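Local structure of membrane-bound protease PH1510 (Pyrococcus horikoshii OT3, 3WWV) at residues Gly15-Glu20 / Glu48-Val53. The protein is, as the full-length protein of which this is the C-terminal domain, a membrane-bound serine protease cleaving preferentially near hydrophobic or aromatic residues. Sequence-based numbering, arbitrary orientation.
Sequences GTVVEE and EKVRVV
Gly15 and Val50 form an antiparallel hydrogen-bonded pair between strand 14-19 and strand 49-56. Gly15 N donates to Val50 O at 2.9 Å. Val50 N returns a bond to Gly15 O at 3.0 Å. Two residues on, Val17 N reaches Glu48 O at 2.9 Å and adds a third rung.

The next pair, Thr16 with Lys49, is non-hydrogen-bonded. Its two side chains lie alongside each other and point the same way. Lys49 bends at chi2 (-63°), which brings CD and CE alongside Thr16 OG1. Its NZ then donates to Thr16 OG1 at 2.7 Å. Exchanging Thr16 for a valine would probably leave the lysine ammonium without this acceptor and let its end swing more freely.

Gly15 and Val50 belong to the other, buried face. CG2 of Val50 rests 3.7 Å from Gly15 O, against the glycine backbone. CG1 of Val50 meets CG2 of Val17 at 4.0 Å, the two side chains crossing at about a right angle. Ile27, Ile44 and Val62 also pack on Val50 and join this pair to the hydrophobic interior. The Glu48 carboxylate turns away from segment 15-20 and forms a salt bridge with Arg64.

The axes of the short segments run at 127° to each other, well away from strictly antiparallel. Here the first strand of the domain pairs with the fourth and closes the five-stranded beta barrel of the OB fold, the architecture of the NfeD C-terminal domain.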
ATOM      1  N   GLY A  15       1.496 -10.013  -3.051  1.00 24.46           N
ATOM      2  CA  GLY A  15       1.842 -10.875  -4.168  1.00 23.64           C
ATOM      3  C   GLY A  15       3.282 -11.351  -4.085  1.00 24.02           C
ATOM      4  O   GLY A  15       4.012 -11.034  -3.137  1.00 23.55           O
ATOM      5  N   THR A  16       3.698 -12.119  -5.083  1.00 23.96           N
ATOM      6  CA  THR A  16       5.046 -12.653  -5.108  1.00 23.15           C
ATOM      7  C   THR A  16       5.619 -12.325  -6.463  1.00 23.53           C
ATOM      8  O   THR A  16       4.933 -12.472  -7.479  1.00 23.26           O
ATOM      9  CB  THR A  16       5.028 -14.173  -4.892  1.00 23.87           C
ATOM     10  OG1 THR A  16       4.222 -14.470  -3.747  1.00 24.45           O
ATOM     11  CG2 THR A  16       6.432 -14.720  -4.661  1.00 24.16           C
ATOM     12  N   VAL A  17       6.858 -11.839  -6.480  1.00 23.24           N
ATOM     13  CA  VAL A  17       7.536 -11.554  -7.735  1.00 22.81           C
ATOM     14  C   VAL A  17       7.785 -12.878  -8.457  1.00 23.60           C
ATOM     15  O   VAL A  17       8.346 -13.808  -7.872  1.00 24.61           O
ATOM     16  CB  VAL A  17       8.873 -10.809  -7.527  1.00 22.54           C
ATOM     17  CG1 VAL A  17       9.563 -10.569  -8.867  1.00 21.82           C
ATOM     18  CG2 VAL A  17       8.671  -9.493  -6.777  1.00 21.18           C
ATOM     19  N   VAL A  18       7.347 -12.956  -9.714  1.00 24.07           N
ATOM     20  CA  VAL A  18       7.599 -14.119 -10.564  1.00 25.09           C
ATOM     21  C   VAL A  18       8.639 -13.793 -11.640  1.00 26.47           C
ATOM     22  O   VAL A  18       9.355 -14.674 -12.112  1.00 26.99           O
ATOM     23  CB  VAL A  18       6.295 -14.723 -11.149  1.00 25.26           C
ATOM     24  CG1 VAL A  18       5.429 -15.284 -10.029  1.00 24.68           C
ATOM     25  CG2 VAL A  18       5.490 -13.688 -11.917  1.00 25.58           C
ATOM     26  N   GLU A  19       8.744 -12.515 -11.993  1.00 27.12           N
ATOM     27  CA  GLU A  19       9.823 -12.036 -12.847  1.00 28.59           C
ATOM     28  C   GLU A  19      10.367 -10.724 -12.276  1.00 28.62           C
ATOM     29  O   GLU A  19       9.633  -9.740 -12.167  1.00 28.59           O
ATOM     30  CB  GLU A  19       9.331 -11.846 -14.287  1.00 29.20           C
ATOM     31  CG  GLU A  19      10.370 -11.247 -15.218  1.00 31.02           C
ATOM     32  CD  GLU A  19       9.846 -11.057 -16.628  1.00 32.55           C
ATOM     33  OE1 GLU A  19       9.894 -12.026 -17.416  1.00 34.90           O
ATOM     34  OE2 GLU A  19       9.396  -9.941 -16.952  1.00 32.56           O
ATOM     35  N   GLU A  20      11.654 -10.726 -11.925  1.00 28.84           N
ATOM     36  CA  GLU A  20      12.313  -9.613 -11.222  1.00 29.40           C
ATOM     37  C   GLU A  20      11.818  -8.232 -11.638  1.00 28.70           C
ATOM     38  O   GLU A  20      11.740  -7.920 -12.833  1.00 28.09           O
ATOM     39  CB  GLU A  20      13.841  -9.689 -11.371  1.00 30.34           C
ATOM     40  CG  GLU A  20      14.607  -8.667 -10.544  1.00 31.46           C
ATOM     41  CD  GLU A  20      16.113  -8.785 -10.705  1.00 34.27           C
ATOM     42  OE1 GLU A  20      16.643  -8.437 -11.790  1.00 33.88           O
ATOM     43  OE2 GLU A  20      16.774  -9.207  -9.727  1.00 36.49           O
ATOM     44  N   GLU A  48      10.409 -12.695  -3.957  1.00 26.34           N
ATOM     45  CA  GLU A  48      10.130 -11.710  -2.894  1.00 28.28           C
ATOM     46  C   GLU A  48       8.632 -11.405  -2.779  1.00 25.74           C
ATOM     47  O   GLU A  48       7.907 -11.409  -3.768  1.00 24.25           O
ATOM     48  CB  GLU A  48      10.919 -10.403  -3.105  1.00 29.94           C
ATOM     49  CG  GLU A  48      12.437 -10.556  -3.125  1.00 34.83           C
ATOM     50  CD  GLU A  48      13.082 -10.530  -1.745  1.00 39.41           C
ATOM     51  OE1 GLU A  48      14.009 -11.349  -1.497  1.00 41.41           O
ATOM     52  OE2 GLU A  48      12.680  -9.679  -0.910  1.00 41.67           O
ATOM     53  N   LYS A  49       8.186 -11.171  -1.551  1.00 26.06           N
ATOM     54  CA  LYS A  49       6.819 -10.728  -1.267  1.00 25.83           C
ATOM     55  C   LYS A  49       6.680  -9.208  -1.421  1.00 23.88           C
ATOM     56  O   LYS A  49       7.498  -8.445  -0.919  1.00 23.31           O
ATOM     57  CB  LYS A  49       6.409 -11.149   0.149  1.00 27.32           C
ATOM     58  CG  LYS A  49       6.478 -12.646   0.408  1.00 28.89           C
ATOM     59  CD  LYS A  49       5.512 -13.416  -0.482  1.00 32.07           C
ATOM     60  CE  LYS A  49       5.787 -14.916  -0.420  1.00 35.23           C
ATOM     61  NZ  LYS A  49       4.971 -15.689  -1.402  1.00 35.05           N
ATOM     62  N   VAL A  50       5.637  -8.776  -2.116  1.00 23.08           N
ATOM     63  CA  VAL A  50       5.382  -7.349  -2.317  1.00 22.52           C
ATOM     64  C   VAL A  50       3.966  -6.974  -1.901  1.00 23.34           C
ATOM     65  O   VAL A  50       3.064  -7.828  -1.855  1.00 24.39           O
ATOM     66  CB  VAL A  50       5.597  -6.912  -3.794  1.00 22.50           C
ATOM     67  CG1 VAL A  50       7.072  -6.938  -4.172  1.00 22.29           C
ATOM     68  CG2 VAL A  50       4.776  -7.760  -4.754  1.00 22.53           C
ATOM     69  N   ARG A  51       3.774  -5.685  -1.632  1.00 23.12           N
ATOM     70  CA  ARG A  51       2.479  -5.131  -1.267  1.00 22.55           C
ATOM     71  C   ARG A  51       1.997  -4.218  -2.394  1.00 20.95           C
ATOM     72  O   ARG A  51       2.767  -3.402  -2.877  1.00 20.17           O
ATOM     73  CB  ARG A  51       2.646  -4.300   0.005  1.00 24.51           C
ATOM     74  CG  ARG A  51       1.347  -3.908   0.697  1.00 26.90           C
ATOM     75  CD  ARG A  51       1.145  -4.735   1.952  1.00 29.07           C
ATOM     76  NE  ARG A  51       0.084  -5.708   1.784  1.00 32.50           N
ATOM     77  CZ  ARG A  51      -0.160  -6.713   2.619  1.00 33.50           C
ATOM     78  NH1 ARG A  51       0.605  -6.910   3.684  1.00 33.96           N
ATOM     79  NH2 ARG A  51      -1.166  -7.536   2.375  1.00 34.08           N
ATOM     80  N   VAL A  52       0.734  -4.334  -2.796  1.00 19.75           N
ATOM     81  CA  VAL A  52       0.195  -3.474  -3.856  1.00 20.34           C
ATOM     82  C   VAL A  52      -0.256  -2.126  -3.270  1.00 20.73           C
ATOM     83  O   VAL A  52      -1.127  -2.099  -2.406  1.00 21.63           O
ATOM     84  CB  VAL A  52      -0.972  -4.149  -4.628  1.00 20.05           C
ATOM     85  CG1 VAL A  52      -1.364  -3.320  -5.846  1.00 19.65           C
ATOM     86  CG2 VAL A  52      -0.610  -5.570  -5.052  1.00 19.73           C
ATOM     87  N   VAL A  53       0.332  -1.022  -3.734  1.00 20.49           N
ATOM     88  CA  VAL A  53       0.061   0.302  -3.147  1.00 21.40           C
ATOM     89  C   VAL A  53      -0.697   1.255  -4.073  1.00 23.04           C
ATOM     90  O   VAL A  53      -1.299   2.235  -3.607  1.00 23.83           O
ATOM     91  CB  VAL A  53       1.340   0.996  -2.600  1.00 21.42           C
ATOM     92  CG1 VAL A  53       1.962   0.167  -1.479  1.00 20.84           C
ATOM     93  CG2 VAL A  53       2.360   1.258  -3.705  1.00 21.26           C
TER